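Local structure of LRR receptor-like serine/threonine-protein kinase RGI3 (Arabidopsis thaliana, 5HZ0) at residues Leu352-Leu357 against Leu376-Leu381; Glu369-Arg374 against Gly395-Leu400; Gly388-Asp393 against Ser413-Ile418; Gly407-Gly412 against Glu431-Gly436. The protein acts as a plasma-membrane receptor for RGF peptide hormones, which maintain the root stem cell niche, and pairs with SERK co-receptors through its extracellular leucine-rich repeats. The protein carries 5 engineered substitutions. One frame throughout, in Å; residues are numbered along the deposited sequence.

Contact 1 of 4, residues Leu352-Leu357 against Leu376-Leu381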
loop_
_atom_site.group_PDB
_atom_site.type_symbol
_atom_site.label_atom_id
_atom_site.label_comp_id
_atom_site.label_asym_id
_atom_site.label_seq_id
_atom_site.Cartn_x
_atom_site.Cartn_y
_atom_site.Cartn_z
ATOM N N LEU A 352 0.605 5.924 -19.976
ATOM C CA LEU A 352 0.275 4.898 -18.978
ATOM C C LEU A 352 1.506 4.393 -18.219
ATOM O O LEU A 352 2.445 3.871 -18.813
ATOM C CB LEU A 352 -0.410 3.707 -19.648
ATOM C CG LEU A 352 -1.922 3.852 -19.803
ATOM C CD1 LEU A 352 -2.477 2.724 -20.654
ATOM C CD2 LEU A 352 -2.598 3.933 -18.442
ATOM N N GLN A 353 1.503 4.577 -16.901
ATOM C CA GLN A 353 2.549 4.028 -16.049
ATOM C C GLN A 353 2.265 2.620 -15.540
ATOM O O GLN A 353 3.155 1.771 -15.482
ATOM C CB GLN A 353 2.896 5.003 -14.930
ATOM C CG GLN A 353 3.441 6.305 -15.498
ATOM C CD GLN A 353 3.497 7.433 -14.492
ATOM O OE1 GLN A 353 3.290 7.235 -13.292
ATOM N NE2 GLN A 353 3.762 8.634 -14.980
ATOM N N ALA A 354 1.015 2.395 -15.151
ATOM C CA ALA A 354 0.617 1.148 -14.515
ATOM C C ALA A 354 -0.726 0.676 -15.026
ATOM O O ALA A 354 -1.730 1.394 -14.950
ATOM C CB ALA A 354 0.572 1.319 -12.999
ATOM N N ILE A 355 -0.745 -0.535 -15.557
ATOM C CA ILE A 355 -2.000 -1.181 -15.894
ATOM C C ILE A 355 -2.145 -2.455 -15.033
ATOM O O ILE A 355 -1.303 -3.345 -15.122
ATOM C CB ILE A 355 -2.028 -1.569 -17.381
ATOM C CG1 ILE A 355 -1.846 -0.337 -18.261
ATOM C CG2 ILE A 355 -3.323 -2.294 -17.729
ATOM C CD1 ILE A 355 -1.522 -0.677 -19.701
ATOM N N ASP A 356 -3.168 -2.521 -14.179
ATOM C CA ASP A 356 -3.499 -3.789 -13.527
ATOM C C ASP A 356 -4.935 -4.197 -13.854
ATOM O O ASP A 356 -5.905 -3.620 -13.341
ATOM C CB ASP A 356 -3.299 -3.701 -12.005
ATOM C CG ASP A 356 -3.349 -5.079 -11.301
ATOM O OD1 ASP A 356 -3.858 -6.065 -11.892
ATOM O OD2 ASP A 356 -2.869 -5.168 -10.141
ATOM N N LEU A 357 -5.037 -5.194 -14.730
ATOM C CA LEU A 357 -6.292 -5.855 -15.116
ATOM C C LEU A 357 -6.536 -7.271 -14.526
ATOM O O LEU A 357 -7.422 -7.997 -14.994
ATOM C CB LEU A 357 -6.471 -5.809 -16.635
ATOM C CG LEU A 357 -6.401 -4.382 -17.191
ATOM C CD1 LEU A 357 -6.501 -4.357 -18.706
ATOM C CD2 LEU A 357 -7.475 -3.496 -16.561
ATOM N N LEU A 376 5.449 2.556 -19.466
ATOM C CA LEU A 376 4.744 1.578 -18.646
ATOM C C LEU A 376 5.744 0.822 -17.755
ATOM O O LEU A 376 6.614 0.106 -18.260
ATOM C CB LEU A 376 4.049 0.599 -19.578
ATOM C CG LEU A 376 2.997 -0.363 -19.024
ATOM C CD1 LEU A 376 1.842 0.416 -18.417
ATOM C CD2 LEU A 376 2.492 -1.288 -20.123
ATOM N N THR A 377 5.641 1.005 -16.436
ATOM C CA THR A 377 6.450 0.238 -15.471
ATOM C C THR A 377 5.824 -1.084 -15.043
ATOM O O THR A 377 6.520 -2.072 -14.802
ATOM C CB THR A 377 6.843 1.053 -14.219
ATOM O OG1 THR A 377 5.672 1.385 -13.474
ATOM C CG2 THR A 377 7.557 2.332 -14.631
ATOM N N LYS A 378 4.504 -1.075 -14.909
ATOM C CA LYS A 378 3.792 -2.216 -14.354
ATOM C C LYS A 378 2.720 -2.701 -15.303
ATOM O O LYS A 378 1.819 -1.946 -15.680
ATOM C CB LYS A 378 3.156 -1.842 -13.024
ATOM C CG LYS A 378 4.149 -1.472 -11.955
ATOM C CD LYS A 378 3.393 -1.069 -10.705
ATOM C CE LYS A 378 4.325 -0.712 -9.570
ATOM N NZ LYS A 378 3.523 -0.106 -8.479
ATOM N N LEU A 379 2.831 -3.967 -15.688
ATOM C CA LEU A 379 1.789 -4.610 -16.482
ATOM C C LEU A 379 1.347 -5.878 -15.742
ATOM O O LEU A 379 2.119 -6.842 -15.599
ATOM C CB LEU A 379 2.302 -4.917 -17.895
ATOM C CG LEU A 379 1.369 -5.602 -18.898
ATOM C CD1 LEU A 379 0.036 -4.900 -18.928
ATOM C CD2 LEU A 379 1.967 -5.671 -20.334
ATOM N N LEU A 380 0.113 -5.862 -15.241
ATOM C CA LEU A 380 -0.403 -6.992 -14.474
ATOM C C LEU A 380 -1.721 -7.448 -15.059
ATOM O O LEU A 380 -2.756 -6.785 -14.921
ATOM C CB LEU A 380 -0.598 -6.561 -13.031
ATOM C CG LEU A 380 0.617 -5.806 -12.485
ATOM C CD1 LEU A 380 0.282 -5.052 -11.211
ATOM C CD2 LEU A 380 1.792 -6.758 -12.265
ATOM N N LEU A 381 -1.620 -8.565 -15.775
ATOM C CA LEU A 381 -2.712 -9.261 -16.453
ATOM C C LEU A 381 -3.076 -10.633 -15.842
ATOM O O LEU A 381 -3.755 -11.449 -16.482
ATOM C CB LEU A 381 -2.429 -9.358 -17.957
ATOM C CG LEU A 381 -2.161 -8.058 -18.722
ATOM C CD1 LEU A 381 -2.041 -8.375 -20.195
ATOM C CD2 LEU A 381 -3.235 -7.005 -18.493
#
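Asp-356 and Leu-380 are bridge partners on the peptide-facing side of two parallel strands, 354-356 and 378-380, with Ala-354 and Lys-378 on the same face. The Asp-356 carboxylate swings out with CG anti to the backbone N (chi1 -168°), which carries it across the leucine at a slant: CG is 3.6 Å from Leu-380 CB, and CD1 of the leucine reaches toward OD2. That OD2 accepts a hydrogen bond from the backbone of the bound peptide, while OD1 pairs with Ser-358 OG, so both oxygens are engaged and the carboxylate is kept from turning. Lys-378 touches Ala-354 only at its root, CB to CB at 4.1 Å; beyond CG its chain runs extended and delivers NZ to a polar side chain of the peptide. On the opposite face Ile-355 turns into the core of the solenoid, where its CD1 meets Leu-376 CD1 at 3.8 Å, the two side chains crossing at about a right angle. Backbone bonds alternate between the strands, such as Ile-355 N to Lys-378 O at 2.9 Å. Upstream, Gln-353 O takes three donors: Thr-377 N at 2.8 Å and Lys-378 N, both in the carbonyl plane, and Thr-377 OG1 from above it. By face, Ile-355, Leu-376 and Leu-379 line the interior, while Leu-380, Asp-356 and Lys-378, all in experimental recognition motifs, meet the hormone, the last two as acceptor and donor, probably of opposite charge.

Contact 2 of 4, residues Glu369-Arg374 against Gly395-Leu400. With NAG (2-acetamido-2-deoxy-beta-D-glucopyranose), chain C.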
loop_
_atom_site.group_PDB
_atom_site.type_symbol
_atom_site.label_atom_id
_atom_site.label_comp_id
_atom_site.label_asym_id
_atom_site.label_seq_id
_atom_site.Cartn_x
_atom_site.Cartn_y
_atom_site.Cartn_z
ATOM N N GLU A 369 0.233 -3.661 -29.156
ATOM C CA GLU A 369 0.403 -2.223 -29.038
ATOM C C GLU A 369 0.638 -1.785 -27.600
ATOM O O GLU A 369 1.300 -0.793 -27.351
ATOM C CB GLU A 369 -0.783 -1.470 -29.674
ATOM C CG GLU A 369 -0.968 -1.736 -31.169
ATOM C CD GLU A 369 -1.870 -2.938 -31.465
ATOM O OE1 GLU A 369 -1.986 -3.851 -30.609
ATOM O OE2 GLU A 369 -2.478 -2.967 -32.560
ATOM N N ILE A 370 0.119 -2.535 -26.648
ATOM C CA ILE A 370 0.291 -2.165 -25.252
ATOM C C ILE A 370 1.769 -2.173 -24.857
ATOM O O ILE A 370 2.190 -1.435 -23.970
ATOM C CB ILE A 370 -0.566 -3.055 -24.326
ATOM C CG1 ILE A 370 -1.531 -2.189 -23.520
ATOM C CG2 ILE A 370 0.295 -3.888 -23.398
ATOM C CD1 ILE A 370 -2.625 -1.550 -24.350
ATOM N N PHE A 371 2.562 -2.981 -25.553
ATOM C CA PHE A 371 3.992 -3.075 -25.267
ATOM C C PHE A 371 4.770 -1.919 -25.922
ATOM O O PHE A 371 5.976 -1.758 -25.713
ATOM C CB PHE A 371 4.541 -4.439 -25.712
ATOM C CG PHE A 371 4.098 -5.596 -24.838
ATOM C CD1 PHE A 371 4.634 -5.771 -23.563
ATOM C CD2 PHE A 371 3.171 -6.518 -25.294
ATOM C CE1 PHE A 371 4.247 -6.834 -22.764
ATOM C CE2 PHE A 371 2.782 -7.591 -24.493
ATOM C CZ PHE A 371 3.320 -7.744 -23.228
ATOM N N GLY A 372 4.070 -1.113 -26.713
ATOM C CA GLY A 372 4.665 0.071 -27.306
ATOM C C GLY A 372 4.740 1.238 -26.332
ATOM O O GLY A 372 5.344 2.269 -26.634
ATOM N N LEU A 373 4.126 1.093 -25.157
ATOM C CA LEU A 373 4.171 2.170 -24.179
ATOM C C LEU A 373 5.590 2.299 -23.610
ATOM O O LEU A 373 6.162 1.331 -23.096
ATOM C CB LEU A 373 3.114 1.969 -23.089
ATOM C CG LEU A 373 1.675 1.892 -23.630
ATOM C CD1 LEU A 373 0.695 1.347 -22.601
ATOM C CD2 LEU A 373 1.207 3.243 -24.115
ATOM N N ARG A 374 6.170 3.492 -23.746
ATOM C CA ARG A 374 7.566 3.706 -23.377
ATOM C C ARG A 374 7.683 4.067 -21.905
ATOM O O ARG A 374 8.768 4.024 -21.321
ATOM C CB ARG A 374 8.211 4.778 -24.273
ATOM C CG ARG A 374 8.484 4.301 -25.709
ATOM C CD ARG A 374 9.013 5.408 -26.635
ATOM N NE ARG A 374 10.058 6.219 -26.013
ATOM C CZ ARG A 374 9.879 7.468 -25.591
ATOM N NH1 ARG A 374 8.699 8.054 -25.735
ATOM N NH2 ARG A 374 10.878 8.130 -25.027
ATOM N N GLY A 395 9.719 -6.541 -26.538
ATOM C CA GLY A 395 11.015 -5.878 -26.454
ATOM C C GLY A 395 10.980 -4.344 -26.495
ATOM O O GLY A 395 11.912 -3.683 -26.038
ATOM N N ASN A 396 9.904 -3.788 -27.044
ATOM C CA ASN A 396 9.691 -2.347 -27.134
ATOM C C ASN A 396 9.398 -1.644 -25.801
ATOM O O ASN A 396 9.578 -0.435 -25.700
ATOM C CB ASN A 396 8.523 -2.035 -28.088
ATOM C CG ASN A 396 8.789 -2.474 -29.536
ATOM O OD1 ASN A 396 9.577 -3.388 -29.790
ATOM N ND2 ASN A 396 8.107 -1.823 -30.486
ATOM N N CYS A 397 8.964 -2.373 -24.771
ATOM C CA CYS A 397 8.415 -1.691 -23.600
ATOM C C CYS A 397 9.594 -1.422 -22.688
ATOM O O CYS A 397 9.920 -2.226 -21.796
ATOM C CB CYS A 397 7.427 -2.641 -22.903
ATOM S SG CYS A 397 6.074 -1.910 -21.923
ATOM N N THR A 398 10.106 -0.198 -22.812
ATOM C CA THR A 398 11.484 0.103 -22.454
ATOM C C THR A 398 11.662 0.151 -20.955
ATOM O O THR A 398 12.689 -0.265 -20.435
ATOM C CB THR A 398 11.942 1.448 -23.086
ATOM O OG1 THR A 398 11.655 1.429 -24.485
ATOM C CG2 THR A 398 13.438 1.673 -22.899
ATOM N N ASN A 399 10.657 0.701 -20.281
ATOM C CA ASN A 399 10.687 0.932 -18.843
ATOM C C ASN A 399 9.991 -0.122 -18.008
ATOM O O ASN A 399 9.839 0.073 -16.801
ATOM C CB ASN A 399 10.091 2.308 -18.512
ATOM C CG ASN A 399 11.036 3.456 -18.849
ATOM O OD1 ASN A 399 12.255 3.327 -18.742
ATOM N ND2 ASN A 399 10.470 4.583 -19.258
ATOM N N LEU A 400 9.516 -1.197 -18.637
ATOM C CA LEU A 400 8.797 -2.243 -17.900
ATOM C C LEU A 400 9.633 -2.735 -16.743
ATOM O O LEU A 400 10.755 -3.172 -16.924
ATOM C CB LEU A 400 8.482 -3.432 -18.805
ATOM C CG LEU A 400 7.337 -4.335 -18.371
ATOM C CD1 LEU A 400 6.071 -3.514 -18.045
ATOM C CD2 LEU A 400 7.068 -5.362 -19.459
HETATM C C1 NAG C . 8.192 -2.490 -31.761
HETATM C C2 NAG C . 6.919 -2.066 -32.492
HETATM C C3 NAG C . 6.918 -2.496 -33.956
HETATM C C4 NAG C . 8.217 -2.037 -34.611
HETATM C C5 NAG C . 9.381 -2.614 -33.809
HETATM C C6 NAG C . 10.728 -2.329 -34.469
HETATM C C7 NAG C . 4.903 -1.816 -31.179
HETATM C C8 NAG C . 3.656 -2.455 -30.636
HETATM N N2 NAG C . 5.746 -2.604 -31.835
HETATM O O3 NAG C . 5.771 -1.985 -34.614
HETATM O O4 NAG C . 8.307 -2.465 -35.953
HETATM O O5 NAG C . 9.351 -2.123 -32.484
HETATM O O6 NAG C . 10.710 -1.061 -35.091
HETATM O O7 NAG C . 5.113 -0.621 -31.000
#
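Phe-371 and Cys-397 bring the two backbones to 4.9 Å between their CA atoms, where the 3-10 turn 369-372 of one repeat lies against the end of the 3-10 turn of the next. Gly-372 N bonds back to Glu-369 O within the first turn, and the second segment leaves its own through a type I beta turn from Cys-397 to Leu-400. The Phe-371 ring meets Cys-397 edge-on: Cys-397 CB lies near the ring plane, 4.2 Å from CD1. With SG anti to its backbone N (chi1 -153°), the cysteine directs its sulfur inward, 3.4 Å from Leu-373 O. Asn-399 brings ND2 to 2.7 Å from Arg-374 O, while Thr-398 OG1 turns back to bond Asn-396 O at 3.0 Å, the hydroxyl standing above the carbonyl plane. Asn-396 carries the N-linked glycan, its ND2 bonded to C1 of the sugar. The acetamido end leans back over the earlier turn, with NAG C8 3.6 Å from Glu-369 CA and NAG O7 3.8 Å from Gly-372 CA. Asp-393 OD2 is also hydrogen-bonded to the sugar. Inward, Ile-370, Phe-371 and Leu-400 all pack on Leu-379 of strand 378-380, so these turns of the solenoid's convex side close over the hydrophobic core behind the strands.

Contact 3 of 4, residues Gly388-Asp393 against Ser413-Ile418. With NAG (2-acetamido-2-deoxy-beta-D-glucopyranose), chain C.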
loop_
_atom_site.group_PDB
_atom_site.type_symbol
_atom_site.label_atom_id
_atom_site.label_comp_id
_atom_site.label_asym_id
_atom_site.label_seq_id
_atom_site.Cartn_x
_atom_site.Cartn_y
_atom_site.Cartn_z
ATOM N N GLY A 388 -2.856 -17.067 -26.708
ATOM C CA GLY A 388 -2.023 -16.566 -27.784
ATOM C C GLY A 388 -0.575 -16.420 -27.361
ATOM O O GLY A 388 -0.220 -16.789 -26.242
ATOM N N PHE A 389 0.257 -15.894 -28.257
ATOM C CA PHE A 389 1.684 -15.721 -28.006
ATOM C C PHE A 389 1.928 -14.480 -27.191
ATOM O O PHE A 389 1.120 -13.554 -27.202
ATOM C CB PHE A 389 2.457 -15.558 -29.320
ATOM C CG PHE A 389 2.416 -16.763 -30.213
ATOM C CD1 PHE A 389 2.480 -18.050 -29.674
ATOM C CD2 PHE A 389 2.300 -16.612 -31.593
ATOM C CE1 PHE A 389 2.443 -19.176 -30.505
ATOM C CE2 PHE A 389 2.260 -17.720 -32.432
ATOM C CZ PHE A 389 2.337 -19.009 -31.889
ATOM N N ILE A 390 3.040 -14.467 -26.470
ATOM C CA ILE A 390 3.587 -13.219 -25.971
ATOM C C ILE A 390 4.259 -12.577 -27.166
ATOM O O ILE A 390 5.209 -13.133 -27.714
ATOM C CB ILE A 390 4.651 -13.443 -24.902
ATOM C CG1 ILE A 390 4.040 -14.134 -23.675
ATOM C CG2 ILE A 390 5.295 -12.118 -24.522
ATOM C CD1 ILE A 390 5.068 -14.629 -22.653
ATOM N N PRO A 391 3.763 -11.402 -27.576
ATOM C CA PRO A 391 4.225 -10.697 -28.785
ATOM C C PRO A 391 5.723 -10.435 -28.735
ATOM O O PRO A 391 6.261 -10.175 -27.660
ATOM C CB PRO A 391 3.458 -9.378 -28.729
ATOM C CG PRO A 391 2.251 -9.653 -27.792
ATOM C CD PRO A 391 2.770 -10.627 -26.802
ATOM N N PRO A 392 6.411 -10.539 -29.882
ATOM C CA PRO A 392 7.825 -10.125 -29.891
ATOM C C PRO A 392 7.960 -8.639 -29.544
ATOM O O PRO A 392 8.939 -8.223 -28.916
ATOM C CB PRO A 392 8.287 -10.418 -31.327
ATOM C CG PRO A 392 7.035 -10.639 -32.116
ATOM C CD PRO A 392 5.975 -11.108 -31.165
ATOM N N ASP A 393 6.933 -7.852 -29.850
ATOM C CA ASP A 393 6.981 -6.418 -29.548
ATOM C C ASP A 393 7.210 -6.128 -28.078
ATOM O O ASP A 393 7.400 -4.966 -27.725
ATOM C CB ASP A 393 5.713 -5.709 -29.988
ATOM C CG ASP A 393 5.312 -6.076 -31.387
ATOM O OD1 ASP A 393 4.971 -7.271 -31.583
ATOM O OD2 ASP A 393 5.334 -5.182 -32.272
ATOM N N SER A 413 6.644 -19.988 -27.445
ATOM C CA SER A 413 7.892 -19.720 -26.732
ATOM C C SER A 413 7.993 -18.337 -26.103
ATOM O O SER A 413 7.312 -17.402 -26.515
ATOM C CB SER A 413 9.089 -19.961 -27.646
ATOM O OG SER A 413 9.206 -21.334 -27.960
ATOM N N ILE A 414 8.837 -18.215 -25.088
ATOM C CA ILE A 414 9.144 -16.913 -24.530
ATOM C C ILE A 414 10.011 -16.196 -25.550
ATOM O O ILE A 414 11.126 -16.646 -25.855
ATOM C CB ILE A 414 9.896 -17.017 -23.183
ATOM C CG1 ILE A 414 9.058 -17.800 -22.164
ATOM C CG2 ILE A 414 10.276 -15.609 -22.663
ATOM C CD1 ILE A 414 9.794 -18.133 -20.878
ATOM N N PRO A 415 9.493 -15.081 -26.088
ATOM C CA PRO A 415 10.123 -14.354 -27.189
ATOM C C PRO A 415 11.448 -13.760 -26.734
ATOM O O PRO A 415 11.533 -13.121 -25.678
ATOM C CB PRO A 415 9.105 -13.258 -27.497
ATOM C CG PRO A 415 8.409 -13.022 -26.218
ATOM C CD PRO A 415 8.314 -14.369 -25.565
ATOM N N SER A 416 12.473 -13.978 -27.549
ATOM C CA SER A 416 13.855 -13.662 -27.201
ATOM C C SER A 416 14.126 -12.172 -26.970
ATOM O O SER A 416 15.065 -11.781 -26.260
ATOM C CB SER A 416 14.760 -14.181 -28.307
ATOM O OG SER A 416 16.074 -13.729 -28.108
ATOM N N GLU A 417 13.297 -11.331 -27.571
ATOM C CA GLU A 417 13.493 -9.891 -27.458
ATOM C C GLU A 417 13.152 -9.355 -26.065
ATOM O O GLU A 417 13.294 -8.168 -25.795
ATOM C CB GLU A 417 12.781 -9.122 -28.575
ATOM C CG GLU A 417 11.463 -9.702 -28.982
ATOM C CD GLU A 417 11.604 -10.843 -29.953
ATOM O OE1 GLU A 417 11.359 -11.993 -29.540
ATOM O OE2 GLU A 417 11.963 -10.599 -31.118
ATOM N N ILE A 418 12.695 -10.229 -25.177
ATOM C CA ILE A 418 12.507 -9.834 -23.791
ATOM C C ILE A 418 13.879 -9.520 -23.207
ATOM O O ILE A 418 13.999 -8.779 -22.228
ATOM C CB ILE A 418 11.773 -10.927 -22.974
ATOM C CG1 ILE A 418 11.282 -10.360 -21.638
ATOM C CG2 ILE A 418 12.658 -12.145 -22.776
ATOM C CD1 ILE A 418 10.424 -11.306 -20.850
HETATM C C1 NAG C . 8.192 -2.490 -31.761
HETATM C C2 NAG C . 6.919 -2.066 -32.492
HETATM C C3 NAG C . 6.918 -2.496 -33.956
HETATM C C4 NAG C . 8.217 -2.037 -34.611
HETATM C C5 NAG C . 9.381 -2.614 -33.809
HETATM C C6 NAG C . 10.728 -2.329 -34.469
HETATM C C7 NAG C . 4.903 -1.816 -31.179
HETATM C C8 NAG C . 3.656 -2.455 -30.636
HETATM N N2 NAG C . 5.746 -2.604 -31.835
HETATM O O3 NAG C . 5.771 -1.985 -34.614
HETATM O O4 NAG C . 8.307 -2.465 -35.953
HETATM O O5 NAG C . 9.351 -2.123 -32.484
HETATM O O6 NAG C . 10.710 -1.061 -35.091
HETATM O O7 NAG C . 5.113 -0.621 -31.000
#
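Ile-390 and Pro-415 make the tight end of this contact. The isoleucine lies at about a right angle to the proline, and its CG2, anti to the backbone N, meets Pro-415 CG at 3.7 Å; CB rests 3.8 Å from Pro-415 CD. Pro-415 CG also lies 3.5 Å from Ile-390 O, so it touches both the CG2 branch and the carbonyl oxygen of that residue. Ile-390-Pro-391 and Ile-414-Pro-415 are the Ile-Pro steps of the plant-type leucine-rich repeat, in which a Leu-x-Gly-x-Ile-Pro stretch follows the strand; here the proline of the later repeat packs on the isoleucine of the earlier one, and Gly-388, at backbone angles that call for a glycine, is the Gly of that pattern. Further along, packing gives way to the exposed side. Glu-417 bends at chi2 (-82°) and brings CD to 3.6 Å from Pro-392 CB, while CG lies close to Pro-392 O; no hydrogen bond crosses between the segments. Cutting Glu-417 back to alanine is likely to uncover that flank of Pro-392 and leave a shallow gap between the two turns. At the far end Asp-393 points away from the other segment and takes the glycan instead: NAG N2 donates to OD2 at 2.6 Å in a nearly straight bond (168°), while Lys-368 offers OD1 a long, weak ion pair.

Contact 4 of 4, residues Gly407-Gly412 against Glu431-Gly436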
loop_
_atom_site.group_PDB
_atom_site.type_symbol
_atom_site.label_atom_id
_atom_site.label_comp_id
_atom_site.label_asym_id
_atom_site.label_seq_id
_atom_site.Cartn_x
_atom_site.Cartn_y
_atom_site.Cartn_z
ATOM N N GLY A 407 -1.253 -17.272 -14.731
ATOM C CA GLY A 407 -2.644 -17.675 -14.611
ATOM C C GLY A 407 -3.492 -17.358 -15.826
ATOM O O GLY A 407 -4.585 -16.788 -15.719
ATOM N N ASN A 408 -2.972 -17.731 -16.990
ATOM C CA ASN A 408 -3.677 -17.604 -18.260
ATOM C C ASN A 408 -3.427 -18.845 -19.127
ATOM O O ASN A 408 -2.956 -19.869 -18.626
ATOM C CB ASN A 408 -3.241 -16.331 -19.003
ATOM C CG ASN A 408 -3.768 -15.062 -18.358
ATOM O OD1 ASN A 408 -4.946 -14.747 -18.480
ATOM N ND2 ASN A 408 -2.897 -14.330 -17.669
ATOM N N ARG A 409 -3.831 -18.777 -20.394
ATOM C CA ARG A 409 -3.600 -19.831 -21.401
ATOM C C ARG A 409 -2.475 -19.588 -22.404
ATOM O O ARG A 409 -2.503 -20.159 -23.503
ATOM C CB ARG A 409 -4.893 -20.284 -22.101
ATOM C CG ARG A 409 -5.737 -21.247 -21.271
ATOM C CD ARG A 409 -6.868 -21.879 -22.079
ATOM N NE ARG A 409 -7.883 -20.923 -22.507
ATOM C CZ ARG A 409 -8.216 -20.721 -23.781
ATOM N NH1 ARG A 409 -7.610 -21.413 -24.738
ATOM N NH2 ARG A 409 -9.156 -19.839 -24.096
ATOM N N LEU A 410 -1.593 -18.633 -22.111
ATOM C CA LEU A 410 -0.570 -18.193 -23.080
ATOM C C LEU A 410 0.230 -19.336 -23.709
ATOM O O LEU A 410 0.658 -20.244 -23.012
ATOM C CB LEU A 410 0.380 -17.197 -22.413
ATOM C CG LEU A 410 -0.281 -15.928 -21.860
ATOM C CD1 LEU A 410 0.714 -15.111 -21.041
ATOM C CD2 LEU A 410 -0.911 -15.081 -22.964
ATOM N N ALA A 411 0.431 -19.284 -25.029
ATOM C CA ALA A 411 1.099 -20.375 -25.760
ATOM C C ALA A 411 2.373 -19.939 -26.482
ATOM O O ALA A 411 2.716 -18.759 -26.493
ATOM C CB ALA A 411 0.133 -21.041 -26.743
ATOM N N GLY A 412 3.060 -20.894 -27.098
ATOM C CA GLY A 412 4.328 -20.617 -27.748
ATOM C C GLY A 412 5.512 -20.332 -26.833
ATOM O O GLY A 412 5.415 -20.433 -25.608
ATOM N N GLU A 431 1.985 -20.780 -14.791
ATOM C CA GLU A 431 0.630 -21.256 -15.079
ATOM C C GLU A 431 0.097 -20.770 -16.415
ATOM O O GLU A 431 -0.891 -20.039 -16.490
ATOM C CB GLU A 431 -0.335 -20.898 -13.949
ATOM C CG GLU A 431 -0.037 -21.598 -12.634
ATOM C CD GLU A 431 -1.151 -21.405 -11.630
ATOM O OE1 GLU A 431 -1.739 -22.408 -11.169
ATOM O OE2 GLU A 431 -1.446 -20.242 -11.300
ATOM N N ASN A 432 0.766 -21.217 -17.468
ATOM C CA ASN A 432 0.338 -20.978 -18.825
ATOM C C ASN A 432 0.706 -22.229 -19.620
ATOM O O ASN A 432 0.969 -23.262 -19.032
ATOM C CB ASN A 432 0.997 -19.705 -19.401
ATOM C CG ASN A 432 0.351 -18.410 -18.881
ATOM O OD1 ASN A 432 -0.687 -17.978 -19.376
ATOM N ND2 ASN A 432 0.974 -17.792 -17.886
ATOM N N ARG A 433 0.619 -22.150 -20.942
ATOM C CA ARG A 433 0.995 -23.211 -21.885
ATOM C C ARG A 433 2.321 -23.029 -22.628
ATOM O O ARG A 433 2.455 -23.522 -23.759
ATOM C CB ARG A 433 -0.119 -23.477 -22.877
ATOM C CG ARG A 433 -1.463 -23.421 -22.240
ATOM C CD ARG A 433 -1.776 -24.665 -21.453
ATOM N NE ARG A 433 -3.192 -24.964 -21.644
ATOM C CZ ARG A 433 -4.161 -24.520 -20.852
ATOM N NH1 ARG A 433 -3.858 -23.776 -19.791
ATOM N NH2 ARG A 433 -5.427 -24.827 -21.115
ATOM N N LEU A 434 3.195 -22.163 -22.130
ATOM C CA LEU A 434 4.454 -21.864 -22.826
ATOM C C LEU A 434 5.257 -23.095 -23.206
ATOM O O LEU A 434 5.313 -24.067 -22.460
ATOM C CB LEU A 434 5.350 -21.011 -21.945
ATOM C CG LEU A 434 4.745 -19.726 -21.413
ATOM C CD1 LEU A 434 5.813 -18.978 -20.658
ATOM C CD2 LEU A 434 4.190 -18.912 -22.570
ATOM N N VAL A 435 5.902 -23.043 -24.363
ATOM C CA VAL A 435 6.688 -24.179 -24.808
ATOM C C VAL A 435 8.103 -23.787 -25.177
ATOM O O VAL A 435 8.527 -22.658 -24.941
ATOM C CB VAL A 435 6.008 -24.912 -25.971
ATOM C CG1 VAL A 435 4.732 -25.632 -25.478
ATOM C CG2 VAL A 435 5.693 -23.939 -27.103
ATOM N N GLY A 436 8.838 -24.751 -25.725
ATOM C CA GLY A 436 10.219 -24.555 -26.109
ATOM C C GLY A 436 11.141 -24.231 -24.954
ATOM O O GLY A 436 10.795 -24.388 -23.787
#
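The guanidinium of Arg-433 has the aliphatic part of Arg-409 over one face: CG lies 3.5 Å from NH1, and CD 3.4 Å from NH2. The two guanidinium planes are 55° apart, and NE of Arg-409 is turned to a salt bridge with Asp-385, which probably eases the like charges. Deeper in, the Asn-432 amide runs beside Leu-410, pointing the same way. Its ND2 bonds Ile-429 O, and its OD1, less surely placed, accepts from Leu-410 N at 3.0 Å. The backbones join through Arg-433 N to Leu-410 O at 2.8 Å and Val-435 N to Gly-412 O at 2.9 Å. Were Asn-432 a leucine, Ile-429 O would probably be left without the ND2 donor that now meets it. Asn-408 occupies the equivalent place one repeat earlier, its ND2 on Leu-405 O; this asparagine ladder of leucine-rich repeats satisfies buried backbone groups where the chain turns from the strands.

How the contacts relate
From the N terminus, contact 1 closes a loop from 352-357 to 376-381, pairing strands of adjacent repeats. Contact 2 opens at 369-374, before that loop closes, and ends at 395-400, so it crosses contact 1; Leu-400 CD1, packed on the backbone of Leu-376 and Thr-377, joins them. Contact 3, from 388-393 to 413-418, in turn crosses both contact 2 and contact 4, whose first segment, 407-412, precedes 413-418 directly. The sugar on Asn-396 is shared by contacts 2 and 3, and Gly-388 O probably bonds Ala-411 N between 3 and 4. Contacts 1 and 4 lie in series, about 20 Å between centres, yet Asn-408 ND2 reaches Leu-381 O. No loop lies within another: overlapping loops tie strand face, convex turns and connecting segments together.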